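Glycoside Hydrolase Family 43_12 (Metagenome, PDB 7JVH) probably hydrolyses glycosidic bonds in plant cell-wall polysaccharides such as arabinoxylan, as a glycoside hydrolase of family 43, subfamily 12. Local coordinates at residues N50-P55 with I359-P364; A81-V86 with D105-L110. All blocks are in the same frame, centred on the assembly; numbering follows the deposited sequence.

Interaction 1: residues N50-P55 with I359-P364; sequences NEFYSP and IKQKMP
F52 and Q361 form the antiparallel hydrogen-bonded pair at the middle of a two-stranded ribbon, strands 51-53 and 360-362, which joins the chain before the first propeller sheet (from 65-69) to the chain after the last (349-350). F52 N donates to Q361 O, and Q361 N returns a bond to F52 O, both 3.1 Å. The pairing runs past the strand ends: M363 N reaches N50 O at 2.9 Å, nearly straight (N-H...O 175°), and S54 N reaches I359 O at 2.9 Å. The F52 side chain can be followed outward. Its CB lies 3.8 Å from M363 CG. With chi1 at 76°, CG sits between the backbone N and the carbonyl carbon, which brings the CD1-CE1 side of the ring to the partner strand. CD1 meets M363 CG and Q361 O; CE1 packs on Q361 CB at 3.2 Å and has K362 O at the ring edge, near its plane; CZ ends against Q361 CB and CG. With an alanine here the CB contact would remain, but loss of the ring would probably open a gap beside M363 CG and leave the Q361 methylenes without their partner. Y53 and K360 share the other face, side by side, Y53 CE1 being 4.1 Å from K360 CG. There K360 NZ makes a 3.5 Å salt bridge to E51 OE2, while E51 OE1 accepts from K48 N. Y53 CD1 also packs on I359 CG1. I95 lies against F52 and M363; Q361 rests on L339 and P340 of strand 335-342, while I359 meets I41 and Y42 of helix 40-43.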
loop_
_atom_site.group_PDB
_atom_site.type_symbol
_atom_site.label_atom_id
_atom_site.label_comp_id
_atom_site.label_asym_id
_atom_site.label_seq_id
_atom_site.Cartn_x
_atom_site.Cartn_y
_atom_site.Cartn_z
ATOM N N ASN A 50 25.820 -2.011 10.776
ATOM C CA ASN A 50 25.723 -1.148 9.575
ATOM C C ASN A 50 24.743 -1.728 8.561
ATOM O O ASN A 50 24.854 -1.388 7.390
ATOM C CB ASN A 50 27.071 -1.060 8.870
ATOM C CG ASN A 50 27.447 -2.366 8.218
ATOM O OD1 ASN A 50 27.337 -3.413 8.831
ATOM N ND2 ASN A 50 27.878 -2.316 6.975
ATOM N N GLU A 51 23.796 -2.538 9.002
ATOM C CA GLU A 51 22.873 -3.158 8.035
ATOM C C GLU A 51 21.438 -2.718 8.315
ATOM O O GLU A 51 21.194 -2.142 9.364
ATOM C CB GLU A 51 23.021 -4.671 8.137
ATOM C CG GLU A 51 24.294 -5.190 7.511
ATOM C CD GLU A 51 24.534 -6.658 7.779
ATOM O OE1 GLU A 51 24.333 -7.063 8.921
ATOM O OE2 GLU A 51 24.917 -7.378 6.859
ATOM N N PHE A 52 20.551 -2.967 7.361
ATOM C CA PHE A 52 19.103 -2.673 7.484
ATOM C C PHE A 52 18.341 -3.690 6.647
ATOM O O PHE A 52 18.927 -4.301 5.772
ATOM C CB PHE A 52 18.754 -1.246 7.068
ATOM C CG PHE A 52 18.725 -0.973 5.587
ATOM C CD1 PHE A 52 19.894 -0.897 4.859
ATOM C CD2 PHE A 52 17.534 -0.756 4.924
ATOM C CE1 PHE A 52 19.872 -0.610 3.509
ATOM C CE2 PHE A 52 17.517 -0.496 3.568
ATOM C CZ PHE A 52 18.686 -0.426 2.862
ATOM N N TYR A 53 17.081 -3.907 6.997
ATOM C CA TYR A 53 16.195 -4.796 6.259
ATOM C C TYR A 53 15.491 -4.046 5.126
ATOM O O TYR A 53 15.035 -2.917 5.316
ATOM C CB TYR A 53 15.160 -5.401 7.214
ATOM C CG TYR A 53 15.740 -6.362 8.250
ATOM C CD1 TYR A 53 16.515 -7.448 7.859
ATOM C CD2 TYR A 53 15.479 -6.207 9.610
ATOM C CE1 TYR A 53 17.009 -8.343 8.775
ATOM C CE2 TYR A 53 15.977 -7.099 10.542
ATOM C CZ TYR A 53 16.747 -8.164 10.118
ATOM O OH TYR A 53 17.277 -9.060 11.011
ATOM N N SER A 54 15.444 -4.798 4.033
ATOM C CA SER A 54 14.764 -4.515 2.759
ATOM C C SER A 54 13.860 -5.697 2.416
ATOM O O SER A 54 14.326 -6.779 2.132
ATOM C CB SER A 54 15.706 -4.211 1.659
ATOM O OG SER A 54 14.999 -3.720 0.548
ATOM N N PRO A 55 12.422 -5.318 2.327
ATOM C CA PRO A 55 11.729 -4.034 2.170
ATOM C C PRO A 55 11.711 -3.081 3.363
ATOM O O PRO A 55 11.512 -3.499 4.504
ATOM C CB PRO A 55 10.293 -4.475 1.887
ATOM C CG PRO A 55 10.145 -5.776 2.589
ATOM C CD PRO A 55 11.484 -6.449 2.421
ATOM N N ILE A 359 17.437 -10.054 2.243
ATOM C CA ILE A 359 16.782 -9.223 3.238
ATOM C C ILE A 359 17.659 -8.113 3.809
ATOM O O ILE A 359 17.143 -7.098 4.252
ATOM C CB ILE A 359 16.215 -10.124 4.345
ATOM C CG1 ILE A 359 15.042 -9.441 5.033
ATOM C CG2 ILE A 359 17.297 -10.558 5.310
ATOM C CD1 ILE A 359 13.803 -9.316 4.184
ATOM N N LYS A 360 18.985 -8.310 3.766
ATOM C CA LYS A 360 19.957 -7.362 4.325
ATOM C C LYS A 360 20.681 -6.606 3.250
ATOM O O LYS A 360 21.095 -7.182 2.274
ATOM C CB LYS A 360 20.983 -8.085 5.168
ATOM C CG LYS A 360 20.391 -8.641 6.447
ATOM C CD LYS A 360 21.221 -9.792 6.983
ATOM C CE LYS A 360 22.456 -9.336 7.707
ATOM N NZ LYS A 360 23.479 -10.415 7.773
ATOM N N GLN A 361 20.838 -5.315 3.503
ATOM C CA GLN A 361 21.554 -4.369 2.628
ATOM C C GLN A 361 22.442 -3.534 3.538
ATOM O O GLN A 361 22.032 -3.276 4.667
ATOM C CB GLN A 361 20.581 -3.369 2.010
ATOM C CG GLN A 361 19.533 -3.999 1.115
ATOM C CD GLN A 361 20.169 -4.343 -0.196
ATOM O OE1 GLN A 361 20.904 -3.546 -0.746
ATOM N NE2 GLN A 361 19.912 -5.540 -0.687
ATOM N N LYS A 362 23.611 -3.127 3.057
ATOM C CA LYS A 362 24.449 -2.260 3.903
ATOM C C LYS A 362 23.791 -0.889 3.894
ATOM O O LYS A 362 23.302 -0.513 2.856
ATOM C CB LYS A 362 25.865 -2.233 3.330
ATOM C CG LYS A 362 26.328 -3.551 2.736
ATOM C CD LYS A 362 27.656 -3.480 2.025
ATOM C CE LYS A 362 27.573 -3.770 0.543
ATOM N NZ LYS A 362 28.387 -4.940 0.151
HETATM N N MSE A 363 23.798 -0.172 5.016
HETATM C CA MSE A 363 23.217 1.195 5.070
HETATM C C MSE A 363 24.226 2.199 4.502
HETATM O O MSE A 363 25.379 1.852 4.296
HETATM C CB MSE A 363 22.969 1.626 6.520
HETATM C CG MSE A 363 22.001 0.783 7.311
HETATM SE SE MSE A 363 21.596 1.558 9.035
HETATM C CE MSE A 363 20.965 3.310 8.741
ATOM N N PRO A 364 23.837 3.449 4.217
ATOM C CA PRO A 364 24.798 4.450 3.779
ATOM C C PRO A 364 25.781 4.790 4.910
ATOM O O PRO A 364 25.392 4.766 6.041
ATOM C CB PRO A 364 23.921 5.669 3.486
ATOM C CG PRO A 364 22.564 5.088 3.235
ATOM C CD PRO A 364 22.469 3.921 4.184
#

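Interaction 2: residues A81-V86 with D105-L110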
loop_
_atom_site.group_PDB
_atom_site.type_symbol
_atom_site.label_atom_id
_atom_site.label_comp_id
_atom_site.label_asym_id
_atom_site.label_seq_id
_atom_site.Cartn_x
_atom_site.Cartn_y
_atom_site.Cartn_z
ATOM N N ALA A 81 -8.648 1.384 -2.177
ATOM C CA ALA A 81 -9.877 1.814 -1.483
ATOM C C ALA A 81 -9.746 2.207 -0.009
ATOM O O ALA A 81 -10.743 2.478 0.662
ATOM C CB ALA A 81 -10.964 0.756 -1.648
HETATM N N MSE A 82 -8.515 2.223 0.507
HETATM C CA MSE A 82 -8.279 2.537 1.909
HETATM C C MSE A 82 -8.367 4.049 2.087
HETATM O O MSE A 82 -8.068 4.800 1.157
HETATM C CB MSE A 82 -6.914 2.001 2.356
HETATM C CG MSE A 82 -6.760 0.489 2.232
HETATM SE SE MSE A 82 -4.913 -0.044 2.714
HETATM C CE MSE A 82 -4.586 -1.956 2.385
ATOM N N PHE A 83 -8.810 4.488 3.270
ATOM C CA PHE A 83 -8.886 5.905 3.587
ATOM C C PHE A 83 -8.361 6.171 4.995
ATOM O O PHE A 83 -8.741 5.479 5.938
ATOM C CB PHE A 83 -10.308 6.440 3.464
ATOM C CG PHE A 83 -10.390 7.930 3.586
ATOM C CD1 PHE A 83 -10.216 8.741 2.465
ATOM C CD2 PHE A 83 -10.582 8.528 4.816
ATOM C CE1 PHE A 83 -10.277 10.121 2.591
ATOM C CE2 PHE A 83 -10.632 9.902 4.942
ATOM C CZ PHE A 83 -10.492 10.699 3.834
ATOM N N PRO A 84 -7.468 7.173 5.204
ATOM C CA PRO A 84 -6.960 8.029 4.129
ATOM C C PRO A 84 -6.058 7.278 3.173
ATOM O O PRO A 84 -5.607 6.184 3.496
ATOM C CB PRO A 84 -6.172 9.079 4.894
ATOM C CG PRO A 84 -5.741 8.373 6.136
ATOM C CD PRO A 84 -6.887 7.518 6.513
ATOM N N GLY A 85 -5.810 7.874 2.000
ATOM C CA GLY A 85 -5.037 7.251 0.939
ATOM C C GLY A 85 -3.690 7.910 0.764
ATOM O O GLY A 85 -3.491 9.037 1.200
ATOM N N VAL A 86 -2.773 7.181 0.121
ATOM C CA VAL A 86 -1.408 7.625 -0.189
ATOM C C VAL A 86 -0.657 8.038 1.073
ATOM O O VAL A 86 -0.564 9.226 1.386
ATOM C CB VAL A 86 -1.397 8.764 -1.243
ATOM C CG1 VAL A 86 0.031 9.111 -1.677
ATOM C CG2 VAL A 86 -2.261 8.376 -2.428
ATOM N N ASP A 105 -6.268 12.891 2.524
ATOM C CA ASP A 105 -6.905 12.684 3.822
ATOM C C ASP A 105 -8.222 13.440 4.055
ATOM O O ASP A 105 -8.805 13.357 5.138
ATOM C CB ASP A 105 -5.907 12.994 4.951
ATOM C CG ASP A 105 -5.373 14.421 4.910
ATOM O OD1 ASP A 105 -5.708 15.176 3.979
ATOM O OD2 ASP A 105 -4.622 14.791 5.831
ATOM N N ARG A 106 -8.688 14.179 3.044
ATOM C CA ARG A 106 -10.004 14.804 3.074
ATOM C C ARG A 106 -10.903 14.109 2.061
ATOM O O ARG A 106 -10.432 13.603 1.035
ATOM C CB ARG A 106 -9.910 16.294 2.758
ATOM C CG ARG A 106 -9.124 17.097 3.776
ATOM C CD ARG A 106 -9.269 18.591 3.544
ATOM N NE ARG A 106 -8.835 18.985 2.199
ATOM C CZ ARG A 106 -7.567 19.123 1.810
ATOM N NH1 ARG A 106 -6.571 18.909 2.656
ATOM N NH2 ARG A 106 -7.297 19.481 0.563
ATOM N N THR A 107 -12.209 14.071 2.370
ATOM C CA THR A 107 -13.223 13.504 1.488
ATOM C C THR A 107 -13.321 14.259 0.170
ATOM O O THR A 107 -13.682 13.681 -0.841
ATOM C CB THR A 107 -14.578 13.422 2.212
ATOM O OG1 THR A 107 -14.442 12.494 3.300
ATOM C CG2 THR A 107 -15.688 12.920 1.292
ATOM N N SER A 108 -12.969 15.548 0.184
ATOM C CA SER A 108 -12.900 16.375 -1.034
ATOM C C SER A 108 -11.776 15.976 -1.998
ATOM O O SER A 108 -11.778 16.376 -3.152
ATOM C CB SER A 108 -12.755 17.849 -0.669
ATOM O OG SER A 108 -11.573 18.057 0.078
ATOM N N GLN A 109 -10.803 15.208 -1.502
ATOM C CA GLN A 109 -9.709 14.679 -2.317
ATOM C C GLN A 109 -9.980 13.246 -2.759
ATOM O O GLN A 109 -9.511 12.814 -3.814
ATOM C CB GLN A 109 -8.399 14.707 -1.523
ATOM C CG GLN A 109 -7.900 16.098 -1.148
ATOM C CD GLN A 109 -6.808 16.057 -0.075
ATOM O OE1 GLN A 109 -6.951 15.374 0.949
ATOM N NE2 GLN A 109 -5.725 16.805 -0.299
ATOM N N LEU A 110 -10.736 12.509 -1.935
ATOM C CA LEU A 110 -10.939 11.068 -2.090
ATOM C C LEU A 110 -12.147 10.622 -1.277
ATOM O O LEU A 110 -12.182 10.792 -0.055
ATOM C CB LEU A 110 -9.685 10.318 -1.626
ATOM C CG LEU A 110 -9.691 8.796 -1.466
ATOM C CD1 LEU A 110 -9.921 8.070 -2.782
ATOM C CD2 LEU A 110 -8.376 8.349 -0.855
#
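The F83 ring fits against the loop 105-110 at the edge of a blade of the five-bladed beta-propeller that characterises family 43 hydrolases. Its CG is anti to the backbone N (chi1 -172°), and the ring lies against one side of the loop, where it meets mainly backbone carbonyls. CZ lies 3.4 Å from D105 O and CE1 is 3.3 Å from L110 O, both oblique to the ring, whereas R106 O sits at the edge near the ring plane. L110 comes from the far end of the loop: its side chain runs antiparallel alongside that of F83, with L110 CG at the ring edge and CD2 3.8 Å from F83 CD1. L110 CD2 also reaches G85 N at 3.9 Å, and beyond the contact L110 touches I121 of strand 120-129. P84, which follows a cis peptide bond, lays CB beside D105 CB. Q109 NE2, donating to S162 O, and the R106 guanidinium, with a salt bridge to D163 and a bond to W161 O, fasten the loop to residues 161-163. Internally the loop is tied by Q109 OE1, which accepts weakly from D105 N and more firmly from R106 N, the latter at 3.0 Å with an N-H...O angle of 155°.

In the fold
From the N terminus, the chain passes helix 40-43 and enters strand 51-53, the first half of interaction 1, whose partner arrives only at 360-362. That pairing closes a loop of more than 300 residues, enclosing the successive four-stranded sheets of the propeller. Interaction 2 is nested inside it: 81-86 meets 105-110 across 18 residues, most of them in strands 85-91 and 98-102, and so closes a local loop at the first four-stranded sheet. The two do not cross. Their centres are 32 Å apart, on opposite sides of the chain's centre. Interaction 1 joins the entry and exit of the propeller; interaction 2 fastens one sheet to the connection leading into strand 120-129 of the next.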